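PDB 6CXT: Alpha/beta hydrolase fold protein, which carries a pyrrole-2-carbonyl thioester on the phosphopantetheine arm of its carrier domain for a flavin-dependent oxidase, while the full-length protein may also have hydrolase activity. Local coordinates for residues N11-G16 with G31-L36; V39-H44 with E61-V66. All coordinates share one frame; numbering follows the deposited sequence.

Contact 1 (N11-G16 with G31-L36); sequences NDLLEG and GILDSL. With FK4 (S-[2-({N-[(2R)-2-hydroxy-4-{[(R)-hydroxy(oxo)-lambda~5~-phosphanyl]oxy}-3,3-dimethylbutanoyl]-beta-alanyl}amino)ethyl] 1H-pyrrole-2-carbothioate), chain C.
Just ahead of the Asp-Ser-Leu signature of a carrier-protein phosphopantetheine site, Ile-32 and Leu-33 pack against Leu-14 and Leu-13; Leu-13 is the last residue of helix 7-13 and Leu-14 lies just past it. Two apolar touches make up the contact, with no hydrogen bond between the segments and about 160 Å² of buried surface. Leu-13 sends its side chain toward 31-36, and its CD1 lies 4.0 Å from CD2 of Leu-33. Leu-33 starts off the other way, yet its CG, set beside its own backbone N (chi1 -72°), brings the branched end back to that methyl. Next to it, CD2 of Leu-14 sits 4.1 Å from CG1 of Ile-32, the two side chains running about perpendicular.

From here the chain turns into helix 35-49. Asp-34 is the N-cap residue, its OD1 taking a weak bond from Leu-36 N at 3.0 Å, bent to 123°. Ser-35 OG is joined to P02 of FK4 by a covalent bond of 1.6 Å; with OG anti to the backbone N (chi1 167°), the pyrrole-bearing arm leaves from the first turn. Leu-36 lies beside the arm, its CG 4.0 Å from the methyl C07 of FK4. A chain of the partner dehydrogenase packs Tyr-178 on Ser-35, and dehydrogenase residues including Arg-243 and Ser-363 form hydrogen bonds to FK4. Within the carrier, Leu-13 also rests on Ser-37 and Leu-40 of helix 35-49, while Ile-9 of helix 7-13 touches both Leu-14 and Ile-32.

Contact 2 (V39-H44 with E61-V66); sequences VLLLAH and EHFENV
Phe-63 reaches across to Leu-41 and Leu-42, two neighbours in segment 39-44 of helix 35-49, and this trio is the whole of the contact. The closer approach is at Leu-41, where CD2 comes to 4.1 Å from CE2 of Phe-63. That methyl lies near the plane of the ring and meets its edge, so this is not stacking over a face. Both side chains point across the gap and run past each other in opposite directions; the nearest alpha carbons of the two backbones, Leu-41 CA and Phe-63 CA, are 10.8 Å apart. Leu-41 stretches out with CG anti to its backbone N (chi1 -180°), and CD2 carries the extended chain on to the ring edge.

Leu-42 touches more loosely. Its CD2 stands 4.3 Å from CZ at the far end of the ring, in an oblique position, and the two segments together bury just 90 Å². No hydrogen bond crosses between them.

Leu-41 and Phe-63 are buried, whereas the outer side of 61-66 faces solvent, where Glu-61 and Glu-64 are exposed and make no contact with 39-44. Several polar atoms of this loop bond nearby: Asn-65 is the N-cap of helix 66-75 and its OD1 accepts from Thr-68 N, while His-62 ND1 bonds to Glu-57 O.

The arrangement brings the loop ahead of helix 66-75 onto helix 35-49 in the carrier domain's hydrophobic core. Leu-69 of helix 66-75 packs on both Leu-41 and Phe-63, Leu-72 adds to the ring's surroundings, and Phe-8 of helix 7-13 touches Leu-41.

Overall arrangement
Both contacts use helix 35-49 and rely on apolar side chains, but at different depths. Contact 2 is buried, its centre about 3 Å from the centre of the chain; contact 1 lies about 9 Å out and is only partly buried, and its Ile-32 and Leu-33 come just before Ser-35, the residue that carries the phosphopantetheine arm. Contact 1 joins leucines and an isoleucine, whereas contact 2 is built round an aromatic ring. Leu-33 links them: its CD1 is 3.4 Å from CD2 of Phe-63, and its CD2 is 3.6 Å from CD2 of Leu-41. The apolar layer thus runs from contact 1 through Leu-33 into contact 2, in the core of the helical carrier domain.

Contact 1 (N11-G16 with G31-L36)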
loop_
_atom_site.group_PDB
_atom_site.type_symbol
_atom_site.label_atom_id
_atom_site.label_comp_id
_atom_site.label_asym_id
_atom_site.label_seq_id
_atom_site.Cartn_x
_atom_site.Cartn_y
_atom_site.Cartn_z
ATOM N N ASN A 11 16.949 -22.548 -23.572
ATOM C CA ASN A 11 16.797 -22.600 -22.114
ATOM C C ASN A 11 16.371 -21.267 -21.522
ATOM O O ASN A 11 15.300 -21.198 -20.939
ATOM C CB ASN A 11 18.045 -23.166 -21.442
ATOM C CG ASN A 11 18.164 -24.672 -21.651
ATOM O OD1 ASN A 11 17.167 -25.399 -21.729
ATOM N ND2 ASN A 11 19.385 -25.139 -21.762
ATOM N N ASP A 12 17.193 -20.235 -21.750
ATOM C CA ASP A 12 16.945 -18.872 -21.318
ATOM C C ASP A 12 15.808 -18.165 -22.066
ATOM O O ASP A 12 14.959 -17.559 -21.412
ATOM C CB ASP A 12 18.224 -18.043 -21.349
ATOM C CG ASP A 12 19.221 -18.442 -20.241
ATOM O OD1 ASP A 12 19.264 -19.642 -19.897
ATOM O OD2 ASP A 12 19.969 -17.559 -19.749
ATOM N N LEU A 13 15.772 -18.227 -23.405
ATOM C CA LEU A 13 14.744 -17.488 -24.121
ATOM C C LEU A 13 13.448 -18.246 -24.266
ATOM O O LEU A 13 12.390 -17.678 -24.079
ATOM C CB LEU A 13 15.239 -16.880 -25.444
ATOM C CG LEU A 13 16.561 -16.103 -25.443
ATOM C CD1 LEU A 13 16.799 -15.393 -26.779
ATOM C CD2 LEU A 13 16.735 -15.067 -24.320
ATOM N N LEU A 14 13.487 -19.534 -24.573
ATOM C CA LEU A 14 12.221 -20.219 -24.839
ATOM C C LEU A 14 11.777 -21.113 -23.695
ATOM O O LEU A 14 10.611 -21.563 -23.665
ATOM C CB LEU A 14 12.314 -21.028 -26.149
ATOM C CG LEU A 14 12.485 -20.172 -27.409
ATOM C CD1 LEU A 14 12.956 -21.019 -28.586
ATOM C CD2 LEU A 14 11.226 -19.363 -27.725
ATOM N N GLU A 15 12.717 -21.393 -22.782
ATOM C CA GLU A 15 12.472 -22.262 -21.634
ATOM C C GLU A 15 11.819 -23.595 -22.042
ATOM O O GLU A 15 12.440 -24.436 -22.729
ATOM C CB GLU A 15 11.617 -21.506 -20.600
ATOM C CG GLU A 15 12.231 -20.182 -20.138
ATOM C CD GLU A 15 11.920 -19.869 -18.672
ATOM O OE1 GLU A 15 12.612 -18.989 -18.117
ATOM O OE2 GLU A 15 11.008 -20.516 -18.096
ATOM N N GLY A 16 10.558 -23.757 -21.638
ATOM C CA GLY A 16 9.716 -24.876 -22.068
ATOM C C GLY A 16 9.639 -25.067 -23.583
ATOM O O GLY A 16 9.434 -24.107 -24.344
ATOM N N GLY A 31 9.329 -14.578 -33.920
ATOM C CA GLY A 31 9.117 -13.726 -32.738
ATOM C C GLY A 31 9.981 -14.144 -31.568
ATOM O O GLY A 31 9.806 -13.665 -30.441
ATOM N N ILE A 32 10.948 -15.028 -31.821
ATOM C CA ILE A 32 11.832 -15.515 -30.776
ATOM C C ILE A 32 12.757 -14.391 -30.301
ATOM O O ILE A 32 13.002 -14.239 -29.081
ATOM C CB ILE A 32 12.628 -16.753 -31.284
ATOM C CG1 ILE A 32 11.644 -17.930 -31.536
ATOM C CG2 ILE A 32 13.762 -17.097 -30.339
ATOM C CD1 ILE A 32 12.271 -19.128 -32.274
ATOM N N LEU A 33 13.266 -13.594 -31.239
ATOM C CA LEU A 33 14.098 -12.462 -30.895
ATOM C C LEU A 33 13.236 -11.214 -30.964
ATOM O O LEU A 33 12.636 -10.914 -32.001
ATOM C CB LEU A 33 15.276 -12.258 -31.838
ATOM C CG LEU A 33 16.429 -13.226 -31.792
ATOM C CD1 LEU A 33 17.593 -12.590 -32.546
ATOM C CD2 LEU A 33 16.819 -13.539 -30.357
ATOM N N ASP A 34 13.108 -10.533 -29.847
ATOM C CA ASP A 34 12.326 -9.310 -29.748
ATOM C C ASP A 34 13.072 -8.295 -28.879
ATOM O O ASP A 34 14.168 -8.541 -28.500
ATOM C CB ASP A 34 10.900 -9.583 -29.274
ATOM C CG ASP A 34 10.823 -10.157 -27.845
ATOM O OD1 ASP A 34 11.703 -9.935 -27.028
ATOM O OD2 ASP A 34 9.861 -10.839 -27.560
ATOM N N SER A 35 12.453 -7.168 -28.563
ATOM C CA SER A 35 13.171 -6.147 -27.827
ATOM C C SER A 35 13.752 -6.665 -26.477
ATOM O O SER A 35 14.843 -6.267 -26.089
ATOM C CB SER A 35 12.163 -5.032 -27.491
ATOM O OG SER A 35 12.758 -4.194 -26.523
ATOM N N LEU A 36 12.991 -7.509 -25.784
ATOM C CA LEU A 36 13.430 -8.045 -24.465
ATOM C C LEU A 36 14.468 -9.199 -24.664
ATOM O O LEU A 36 15.548 -9.136 -24.066
ATOM C CB LEU A 36 12.229 -8.525 -23.666
ATOM C CG LEU A 36 11.267 -7.340 -23.306
ATOM C CD1 LEU A 36 10.176 -7.856 -22.415
ATOM C CD2 LEU A 36 11.925 -6.147 -22.614
HETATM O O01 FK4 C . 13.136 -1.895 -25.515
HETATM P P02 FK4 C . 12.308 -2.655 -26.604
HETATM O O03 FK4 C . 10.752 -2.694 -26.408
HETATM C C04 FK4 C . 10.235 -2.805 -25.113
HETATM C C05 FK4 C . 8.878 -3.435 -25.020
HETATM C C06 FK4 C . 8.457 -3.424 -23.527
HETATM C C07 FK4 C . 8.991 -4.884 -25.567
HETATM C C08 FK4 C . 7.839 -2.699 -25.907
HETATM O O09 FK4 C . 6.661 -3.444 -26.102
HETATM C C10 FK4 C . 7.513 -1.276 -25.412
HETATM N N11 FK4 C . 6.109 -1.087 -25.079
HETATM C C12 FK4 C . 5.706 0.182 -24.586
HETATM C C13 FK4 C . 5.241 1.121 -25.722
HETATM C C14 FK4 C . 5.401 2.543 -25.391
HETATM N N15 FK4 C . 4.482 3.320 -26.104
HETATM C C16 FK4 C . 4.532 4.778 -25.986
HETATM C C17 FK4 C . 4.008 5.470 -27.259
HETATM S S18 FK4 C . 4.491 7.170 -27.357
HETATM C C19 FK4 C . 3.715 7.884 -25.906
HETATM C C20 FK4 C . 3.914 9.339 -26.068
HETATM C C21 FK4 C . 3.308 10.363 -25.376
HETATM C C22 FK4 C . 3.872 11.550 -25.890
HETATM C C23 FK4 C . 4.807 11.209 -26.898
HETATM N N24 FK4 C . 4.854 9.866 -27.015
HETATM O O25 FK4 C . 2.795 7.254 -25.338
HETATM O O26 FK4 C . 6.252 2.998 -24.629
HETATM O O27 FK4 C . 8.363 -0.340 -25.230
HETATM O O28 FK4 C . 12.585 -2.003 -27.919
#

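Contact 2 (V39-H44 with E61-V66)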
loop_
_atom_site.group_PDB
_atom_site.type_symbol
_atom_site.label_atom_id
_atom_site.label_comp_id
_atom_site.label_asym_id
_atom_site.label_seq_id
_atom_site.Cartn_x
_atom_site.Cartn_y
_atom_site.Cartn_z
ATOM N N VAL A 39 18.040 -8.200 -25.565
ATOM C CA VAL A 39 18.899 -7.727 -24.487
ATOM C C VAL A 39 19.606 -8.911 -23.824
ATOM O O VAL A 39 20.797 -8.838 -23.539
ATOM C CB VAL A 39 18.104 -6.854 -23.445
ATOM C CG1 VAL A 39 19.052 -6.358 -22.327
ATOM C CG2 VAL A 39 17.529 -5.640 -24.172
ATOM N N LEU A 40 18.864 -9.967 -23.560
ATOM C CA LEU A 40 19.437 -11.122 -22.850
ATOM C C LEU A 40 20.484 -11.818 -23.797
ATOM O O LEU A 40 21.576 -12.239 -23.374
ATOM C CB LEU A 40 18.319 -12.108 -22.462
ATOM C CG LEU A 40 17.268 -11.525 -21.445
ATOM C CD1 LEU A 40 16.264 -12.587 -21.078
ATOM C CD2 LEU A 40 17.967 -10.982 -20.220
ATOM N N LEU A 41 20.105 -11.940 -25.069
ATOM C CA LEU A 41 21.008 -12.567 -26.058
ATOM C C LEU A 41 22.304 -11.740 -26.158
ATOM O O LEU A 41 23.403 -12.289 -26.047
ATOM C CB LEU A 41 20.301 -12.646 -27.415
ATOM C CG LEU A 41 21.130 -13.301 -28.571
ATOM C CD1 LEU A 41 21.448 -14.771 -28.285
ATOM C CD2 LEU A 41 20.338 -13.181 -29.867
ATOM N N LEU A 42 22.187 -10.421 -26.330
ATOM C CA LEU A 42 23.373 -9.600 -26.429
ATOM C C LEU A 42 24.246 -9.706 -25.201
ATOM O O LEU A 42 25.465 -9.632 -25.334
ATOM C CB LEU A 42 23.091 -8.120 -26.748
ATOM C CG LEU A 42 22.406 -7.808 -28.080
ATOM C CD1 LEU A 42 22.235 -6.308 -28.268
ATOM C CD2 LEU A 42 23.185 -8.417 -29.253
ATOM N N ALA A 43 23.647 -9.871 -24.014
ATOM C CA ALA A 43 24.458 -9.979 -22.773
ATOM C C ALA A 43 25.193 -11.318 -22.761
ATOM O O ALA A 43 26.384 -11.374 -22.453
ATOM C CB ALA A 43 23.577 -9.823 -21.507
ATOM N N HIS A 44 24.474 -12.382 -23.125
ATOM C CA HIS A 44 25.057 -13.726 -23.237
ATOM C C HIS A 44 26.250 -13.717 -24.195
ATOM O O HIS A 44 27.312 -14.231 -23.861
ATOM C CB HIS A 44 24.007 -14.705 -23.722
ATOM C CG HIS A 44 24.568 -16.026 -24.156
ATOM N ND1 HIS A 44 25.028 -16.256 -25.439
ATOM C CD2 HIS A 44 24.753 -17.183 -23.477
ATOM C CE1 HIS A 44 25.459 -17.503 -25.533
ATOM N NE2 HIS A 44 25.295 -18.089 -24.360
ATOM N N GLU A 61 19.787 -9.508 -41.531
ATOM C CA GLU A 61 20.736 -10.415 -42.220
ATOM C C GLU A 61 21.428 -11.252 -41.140
ATOM O O GLU A 61 21.347 -12.489 -41.161
ATOM C CB GLU A 61 21.745 -9.670 -43.124
ATOM C CG GLU A 61 21.107 -8.836 -44.252
ATOM C CD GLU A 61 20.915 -7.330 -43.915
ATOM O OE1 GLU A 61 21.908 -6.566 -44.050
ATOM O OE2 GLU A 61 19.782 -6.892 -43.540
ATOM N N HIS A 62 22.051 -10.578 -40.172
ATOM C CA HIS A 62 22.721 -11.293 -39.081
ATOM C C HIS A 62 21.826 -12.089 -38.114
ATOM O O HIS A 62 22.263 -13.129 -37.609
ATOM C CB HIS A 62 23.642 -10.355 -38.319
ATOM C CG HIS A 62 24.611 -9.643 -39.204
ATOM N ND1 HIS A 62 24.763 -8.272 -39.198
ATOM C CD2 HIS A 62 25.457 -10.112 -40.155
ATOM C CE1 HIS A 62 25.679 -7.929 -40.089
ATOM N NE2 HIS A 62 26.115 -9.025 -40.684
ATOM N N PHE A 63 20.588 -11.649 -37.887
ATOM C CA PHE A 63 19.761 -12.241 -36.816
ATOM C C PHE A 63 18.697 -13.116 -37.376
ATOM O O PHE A 63 17.771 -13.575 -36.675
ATOM C CB PHE A 63 19.227 -11.175 -35.855
ATOM C CG PHE A 63 20.298 -10.602 -34.977
ATOM C CD1 PHE A 63 21.190 -9.619 -35.454
ATOM C CD2 PHE A 63 20.474 -11.099 -33.669
ATOM C CE1 PHE A 63 22.220 -9.113 -34.632
ATOM C CE2 PHE A 63 21.497 -10.609 -32.866
ATOM C CZ PHE A 63 22.356 -9.605 -33.326
ATOM N N GLU A 64 18.884 -13.465 -38.642
ATOM C CA GLU A 64 17.923 -14.339 -39.259
ATOM C C GLU A 64 17.774 -15.652 -38.508
ATOM O O GLU A 64 16.644 -16.136 -38.263
ATOM C CB GLU A 64 18.323 -14.584 -40.738
ATOM C CG GLU A 64 17.288 -15.421 -41.441
ATOM C CD GLU A 64 17.626 -15.745 -42.879
ATOM O OE1 GLU A 64 18.737 -15.407 -43.380
ATOM O OE2 GLU A 64 16.736 -16.358 -43.482
ATOM N N ASN A 65 18.893 -16.254 -38.135
ATOM C CA ASN A 65 18.846 -17.551 -37.478
ATOM C C ASN A 65 20.153 -17.717 -36.740
ATOM O O ASN A 65 21.018 -16.811 -36.785
ATOM C CB ASN A 65 18.610 -18.702 -38.493
ATOM C CG ASN A 65 19.644 -18.693 -39.638
ATOM O OD1 ASN A 65 20.854 -18.559 -39.394
ATOM N ND2 ASN A 65 19.153 -18.787 -40.895
ATOM N N VAL A 66 20.285 -18.858 -36.045
ATOM C CA VAL A 66 21.490 -19.140 -35.245
ATOM C C VAL A 66 22.778 -19.190 -36.127
ATOM O O VAL A 66 23.849 -18.666 -35.756
ATOM C CB VAL A 66 21.285 -20.407 -34.364
ATOM C CG1 VAL A 66 22.580 -20.870 -33.711
ATOM C CG2 VAL A 66 20.249 -20.125 -33.248
#